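Local coordinates for tailspike protein (Acinetobacter phage vB_ApiP_P1, PDB 6E1R) that probably recognises and hydrolyses the surface polysaccharide of its Acinetobacter host, serving as the trimeric tailspike through which the phage attaches, at residues 234-248 against 258-272. Sequence-based numbering, arbitrary orientation.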
loop_
_atom_site.group_PDB
_atom_site.type_symbol
_atom_site.label_atom_id
_atom_site.label_comp_id
_atom_site.label_asym_id
_atom_site.label_seq_id
_atom_site.Cartn_x
_atom_site.Cartn_y
_atom_site.Cartn_z
ATOM N N PHE A 234 28.646 -10.861 -0.797
ATOM C CA PHE A 234 27.639 -10.481 -1.780
ATOM C C PHE A 234 26.729 -9.431 -1.168
ATOM O O PHE A 234 26.136 -9.660 -0.109
ATOM C CB PHE A 234 26.820 -11.689 -2.241
ATOM C CG PHE A 234 25.595 -11.321 -3.033
ATOM C CD1 PHE A 234 25.696 -10.982 -4.373
ATOM C CD2 PHE A 234 24.343 -11.317 -2.440
ATOM C CE1 PHE A 234 24.574 -10.640 -5.105
ATOM C CE2 PHE A 234 23.217 -10.977 -3.167
ATOM C CZ PHE A 234 23.334 -10.639 -4.501
ATOM N N LYS A 235 26.614 -8.291 -1.840
ATOM C CA LYS A 235 25.681 -7.239 -1.467
ATOM C C LYS A 235 24.737 -7.009 -2.636
ATOM O O LYS A 235 25.178 -6.931 -3.788
ATOM C CB LYS A 235 26.410 -5.946 -1.090
ATOM C CG LYS A 235 25.474 -4.799 -0.734
ATOM C CD LYS A 235 26.235 -3.569 -0.272
ATOM C CE LYS A 235 26.958 -3.837 1.040
ATOM N NZ LYS A 235 27.720 -2.651 1.520
ATOM N N ALA A 236 23.443 -6.908 -2.340
ATOM C CA ALA A 236 22.452 -6.774 -3.399
ATOM C C ALA A 236 22.588 -5.434 -4.111
ATOM O O ALA A 236 22.762 -5.380 -5.334
ATOM C CB ALA A 236 21.045 -6.947 -2.827
ATOM N N ILE A 237 22.508 -4.338 -3.363
ATOM C CA ILE A 237 22.479 -2.999 -3.940
ATOM C C ILE A 237 23.357 -2.066 -3.116
ATOM O O ILE A 237 23.324 -2.088 -1.881
ATOM C CB ILE A 237 21.033 -2.459 -4.027
ATOM C CG1 ILE A 237 20.204 -3.314 -4.987
ATOM C CG2 ILE A 237 21.018 -1.001 -4.465
ATOM C CD1 ILE A 237 18.753 -2.945 -5.027
ATOM N N ARG A 238 24.150 -1.249 -3.812
ATOM C CA ARG A 238 24.924 -0.165 -3.205
ATOM C C ARG A 238 24.803 1.041 -4.128
ATOM O O ARG A 238 25.445 1.084 -5.182
ATOM C CB ARG A 238 26.395 -0.511 -3.020
ATOM C CG ARG A 238 27.124 0.581 -2.241
ATOM C CD ARG A 238 28.630 0.551 -2.447
ATOM N NE ARG A 238 29.360 -0.446 -1.679
ATOM C CZ ARG A 238 30.658 -0.681 -1.849
ATOM N NH1 ARG A 238 31.336 0.009 -2.757
ATOM N NH2 ARG A 238 31.277 -1.595 -1.117
ATOM N N SER A 239 23.989 2.012 -3.739
ATOM C CA SER A 239 23.798 3.224 -4.527
ATOM C C SER A 239 24.460 4.365 -3.764
ATOM O O SER A 239 23.920 4.854 -2.769
ATOM C CB SER A 239 22.317 3.489 -4.780
ATOM O OG SER A 239 21.707 2.378 -5.411
ATOM N N LEU A 240 25.623 4.797 -4.238
ATOM C CA LEU A 240 26.355 5.897 -3.631
ATOM C C LEU A 240 26.279 7.109 -4.547
ATOM O O LEU A 240 26.635 7.023 -5.728
ATOM C CB LEU A 240 27.812 5.512 -3.369
ATOM C CG LEU A 240 28.024 4.262 -2.513
ATOM C CD1 LEU A 240 29.490 4.108 -2.134
ATOM C CD2 LEU A 240 27.141 4.287 -1.270
ATOM N N GLY A 241 25.822 8.231 -4.002
ATOM C CA GLY A 241 25.686 9.437 -4.791
ATOM C C GLY A 241 26.400 10.635 -4.202
ATOM O O GLY A 241 27.338 10.487 -3.411
ATOM N N VAL A 242 25.956 11.830 -4.587
ATOM C CA VAL A 242 26.496 13.090 -4.091
ATOM C C VAL A 242 25.341 13.890 -3.504
ATOM O O VAL A 242 24.281 14.006 -4.130
ATOM C CB VAL A 242 27.204 13.881 -5.207
ATOM C CG1 VAL A 242 27.719 15.211 -4.686
ATOM C CG2 VAL A 242 28.336 13.059 -5.809
ATOM N N VAL A 243 25.547 14.443 -2.306
ATOM C CA VAL A 243 24.483 15.188 -1.645
ATOM C C VAL A 243 24.138 16.420 -2.465
ATOM O O VAL A 243 25.023 17.169 -2.899
ATOM C CB VAL A 243 24.901 15.566 -0.216
ATOM C CG1 VAL A 243 23.876 16.504 0.409
ATOM C CG2 VAL A 243 25.074 14.320 0.637
ATOM N N GLY A 244 22.845 16.630 -2.686
ATOM C CA GLY A 244 22.337 17.818 -3.351
ATOM C C GLY A 244 22.142 17.727 -4.849
ATOM O O GLY A 244 21.177 18.278 -5.383
ATOM N N THR A 245 23.044 17.042 -5.543
ATOM C CA THR A 245 23.021 16.991 -6.998
ATOM C C THR A 245 22.713 15.614 -7.553
ATOM O O THR A 245 22.032 15.510 -8.574
ATOM C CB THR A 245 24.362 17.462 -7.567
ATOM O OG1 THR A 245 25.422 16.672 -7.014
ATOM C CG2 THR A 245 24.595 18.927 -7.229
ATOM N N ARG A 246 23.202 14.548 -6.920
ATOM C CA ARG A 246 22.999 13.199 -7.447
ATOM C C ARG A 246 22.699 12.286 -6.261
ATOM O O ARG A 246 23.607 11.697 -5.670
ATOM C CB ARG A 246 24.225 12.748 -8.228
ATOM C CG ARG A 246 24.324 13.454 -9.565
ATOM C CD ARG A 246 25.649 13.218 -10.261
ATOM N NE ARG A 246 26.011 14.345 -11.127
ATOM C CZ ARG A 246 25.330 14.748 -12.198
ATOM N NH1 ARG A 246 24.221 14.124 -12.569
ATOM N NH2 ARG A 246 25.759 15.791 -12.898
ATOM N N GLU A 247 21.412 12.160 -5.929
ATOM C CA GLU A 247 20.983 11.355 -4.798
ATOM C C GLU A 247 20.171 10.151 -5.267
ATOM O O GLU A 247 19.356 10.271 -6.188
ATOM C CB GLU A 247 20.139 12.194 -3.831
ATOM C CG GLU A 247 20.857 13.434 -3.312
ATOM C CD GLU A 247 19.955 14.337 -2.492
ATOM O OE1 GLU A 247 18.740 14.055 -2.413
ATOM O OE2 GLU A 247 20.459 15.332 -1.929
ATOM N N PRO A 248 20.364 8.981 -4.654
ATOM C CA PRO A 248 19.584 7.802 -5.059
ATOM C C PRO A 248 18.130 7.887 -4.618
ATOM O O PRO A 248 17.819 7.645 -3.448
ATOM C CB PRO A 248 20.311 6.638 -4.368
ATOM C CG PRO A 248 21.582 7.217 -3.796
ATOM C CD PRO A 248 21.331 8.670 -3.592
ATOM N N PHE A 258 15.503 -11.206 -1.626
ATOM C CA PHE A 258 16.870 -10.949 -1.180
ATOM C C PHE A 258 17.270 -12.056 -0.215
ATOM O O PHE A 258 16.799 -12.085 0.927
ATOM C CB PHE A 258 16.986 -9.579 -0.509
ATOM C CG PHE A 258 16.563 -8.432 -1.383
ATOM C CD1 PHE A 258 15.228 -8.075 -1.488
ATOM C CD2 PHE A 258 17.503 -7.699 -2.089
ATOM C CE1 PHE A 258 14.837 -7.018 -2.288
ATOM C CE2 PHE A 258 17.119 -6.639 -2.890
ATOM C CZ PHE A 258 15.784 -6.298 -2.989
ATOM N N ARG A 259 18.128 -12.970 -0.671
ATOM C CA ARG A 259 18.549 -14.119 0.118
ATOM C C ARG A 259 20.068 -14.215 0.160
ATOM O O ARG A 259 20.760 -13.813 -0.779
ATOM C CB ARG A 259 17.987 -15.441 -0.433
ATOM C CG ARG A 259 16.492 -15.620 -0.277
ATOM C CD ARG A 259 16.120 -17.051 -0.629
ATOM N NE ARG A 259 14.702 -17.323 -0.426
ATOM C CZ ARG A 259 13.808 -17.399 -1.405
ATOM N NH1 ARG A 259 14.183 -17.240 -2.666
ATOM N NH2 ARG A 259 12.538 -17.649 -1.121
ATOM N N LYS A 260 20.571 -14.745 1.279
ATOM C CA LYS A 260 21.957 -15.204 1.408
ATOM C C LYS A 260 22.962 -14.066 1.243
ATOM O O LYS A 260 23.981 -14.213 0.569
ATOM C CB LYS A 260 22.261 -16.319 0.405
ATOM C CG LYS A 260 21.361 -17.534 0.491
ATOM C CD LYS A 260 21.508 -18.253 1.813
ATOM C CE LYS A 260 20.526 -19.419 1.896
ATOM N NZ LYS A 260 20.775 -20.438 0.825
ATOM N N GLY A 261 22.685 -12.920 1.862
ATOM C CA GLY A 261 23.669 -11.855 1.893
ATOM C C GLY A 261 24.766 -12.145 2.899
ATOM O O GLY A 261 24.547 -12.797 3.916
ATOM N N THR A 262 25.973 -11.650 2.609
ATOM C CA THR A 262 27.114 -11.920 3.476
ATOM C C THR A 262 27.970 -10.697 3.772
ATOM O O THR A 262 28.965 -10.826 4.494
ATOM C CB THR A 262 28.008 -13.018 2.871
ATOM O OG1 THR A 262 28.163 -12.794 1.464
ATOM C CG2 THR A 262 27.397 -14.394 3.096
ATOM N N ASP A 263 27.618 -9.524 3.259
ATOM C CA ASP A 263 28.379 -8.310 3.503
ATOM C C ASP A 263 27.843 -7.618 4.756
ATOM O O ASP A 263 27.094 -8.203 5.545
ATOM C CB ASP A 263 28.324 -7.411 2.268
ATOM C CG ASP A 263 29.508 -6.469 2.178
ATOM O OD1 ASP A 263 30.345 -6.475 3.106
ATOM O OD2 ASP A 263 29.605 -5.731 1.176
ATOM N N ASP A 264 28.232 -6.357 4.961
ATOM C CA ASP A 264 27.743 -5.619 6.121
ATOM C C ASP A 264 26.250 -5.347 6.018
ATOM O O ASP A 264 25.565 -5.253 7.042
ATOM C CB ASP A 264 28.513 -4.309 6.281
ATOM C CG ASP A 264 28.383 -3.406 5.072
ATOM O OD1 ASP A 264 28.452 -3.919 3.936
ATOM O OD2 ASP A 264 28.215 -2.183 5.260
ATOM N N CYS A 265 25.729 -5.223 4.798
ATOM C CA CYS A 265 24.300 -5.063 4.587
ATOM C C CYS A 265 23.940 -5.593 3.207
ATOM O O CYS A 265 24.809 -5.890 2.384
ATOM C CB CYS A 265 23.866 -3.601 4.747
ATOM S SG CYS A 265 24.758 -2.437 3.703
HETATM N N MSE A 266 22.640 -5.720 2.969
HETATM C CA MSE A 266 22.141 -6.225 1.697
HETATM C C MSE A 266 21.868 -5.072 0.738
HETATM O O MSE A 266 22.251 -5.115 -0.429
HETATM C CB MSE A 266 20.874 -7.054 1.912
HETATM C CG MSE A 266 20.449 -7.881 0.710
HETATM SE SE MSE A 266 21.822 -9.150 0.142
HETATM C CE MSE A 266 20.668 -10.467 -0.716
ATOM N N ILE A 267 21.206 -4.037 1.248
ATOM C CA ILE A 267 20.867 -2.847 0.478
ATOM C C ILE A 267 21.462 -1.638 1.183
ATOM O O ILE A 267 21.376 -1.520 2.410
ATOM C CB ILE A 267 19.341 -2.694 0.311
ATOM C CG1 ILE A 267 18.745 -3.967 -0.292
ATOM C CG2 ILE A 267 19.014 -1.490 -0.558
ATOM C CD1 ILE A 267 17.236 -3.957 -0.375
ATOM N N GLU A 268 22.069 -0.740 0.408
ATOM C CA GLU A 268 22.744 0.421 0.967
ATOM C C GLU A 268 22.640 1.594 0.005
ATOM O O GLU A 268 22.840 1.434 -1.203
ATOM C CB GLU A 268 24.219 0.120 1.259
ATOM C CG GLU A 268 25.002 1.308 1.796
ATOM C CD GLU A 268 26.451 0.969 2.091
ATOM O OE1 GLU A 268 26.943 -0.052 1.567
ATOM O OE2 GLU A 268 27.098 1.725 2.846
ATOM N N TRP A 269 22.325 2.767 0.547
ATOM C CA TRP A 269 22.373 4.004 -0.217
ATOM C C TRP A 269 22.611 5.162 0.742
ATOM O O TRP A 269 22.272 5.084 1.926
ATOM C CB TRP A 269 21.095 4.232 -1.038
ATOM C CG TRP A 269 19.905 4.695 -0.252
ATOM C CD1 TRP A 269 19.541 5.986 -0.002
ATOM C CD2 TRP A 269 18.899 3.872 0.352
ATOM N NE1 TRP A 269 18.383 6.019 0.735
ATOM C CE2 TRP A 269 17.967 4.734 0.965
ATOM C CE3 TRP A 269 18.700 2.491 0.442
ATOM C CZ2 TRP A 269 16.854 4.261 1.658
ATOM C CZ3 TRP A 269 17.592 2.022 1.131
ATOM C CH2 TRP A 269 16.684 2.906 1.731
ATOM N N ASP A 270 23.207 6.229 0.223
ATOM C CA ASP A 270 23.607 7.364 1.047
ATOM C C ASP A 270 23.045 8.651 0.444
ATOM O O ASP A 270 22.078 8.643 -0.329
ATOM C CB ASP A 270 25.135 7.406 1.186
ATOM C CG ASP A 270 25.846 7.520 -0.155
ATOM O OD1 ASP A 270 25.164 7.596 -1.198
ATOM O OD2 ASP A 270 27.096 7.536 -0.165
ATOM N N SER A 271 23.661 9.779 0.807
ATOM C CA SER A 271 23.327 11.103 0.285
ATOM C C SER A 271 21.886 11.506 0.584
ATOM O O SER A 271 21.323 12.355 -0.115
ATOM C CB SER A 271 23.597 11.190 -1.221
ATOM O OG SER A 271 24.946 10.870 -1.511
ATOM N N TYR A 272 21.286 10.912 1.618
ATOM C CA TYR A 272 19.905 11.200 2.008
ATOM C C TYR A 272 18.938 10.918 0.859
ATOM O O TYR A 272 18.017 11.692 0.591
ATOM C CB TYR A 272 19.760 12.636 2.518
ATOM C CG TYR A 272 20.691 12.952 3.666
ATOM C CD1 TYR A 272 21.951 13.490 3.437
ATOM C CD2 TYR A 272 20.316 12.700 4.981
ATOM C CE1 TYR A 272 22.809 13.775 4.482
ATOM C CE2 TYR A 272 21.168 12.983 6.035
ATOM C CZ TYR A 272 22.412 13.520 5.779
ATOM O OH TYR A 272 23.266 13.803 6.821
HETATM O O HOH W 1 25.127 -8.351 2.505
HETATM O O HOH W 2 30.316 -3.508 0.522
#
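Lys235 NZ is gripped by two carboxylates at once: Glu268 OE1 lies 2.7 Å from it, met nearly along its own C-O bond, and Asp264 OD1 2.8 Å from it, offering its syn lone pair. A long third salt bridge runs from the same nitrogen to Asp263, whose carboxylate also pairs with Arg205. The lysine chain is extended as far as CD, grazing the carbonyl oxygens of Cys265 and Met266, and then bends at chi3 (-66°), which brings NZ among the acids. A water bridges NZ and Arg238 NH2, lying in the plane at the edge of the guanidinium. So many acids around one amine would be expected to favour its charged form.

Beside this cluster the backbones run in parallel. Ile237 N reaches Met266 O at 3.0 Å, Glu268 N returns to Ile237 O, and Ser239 N meets Glu268 O at 2.8 Å. On the face opposite Arg238 and Glu268, Ile237 packs against Ile267, and both touch Trp276. At the corner, selenomethionine Met266 brings CE to the edge of the Phe234 ring, 3.6 Å from CE2, while Ala236 CB meets the rim of Phe258 in the ring plane.

Near the far end, Asp270 lays its carboxylate against Leu240 and Gly241: its OD1 takes Gly241 N at 2.9 Å through the syn lone pair, with Leu240 CD2 against OD2. Strand 267-270 pairs on its other side with strand 293-297 in the same parallel sheet. Such in-register parallel strands of successive coils, with the isoleucine pair as the one ladder of like residues, are consistent with the right-handed parallel beta-helix of phage tailspikes.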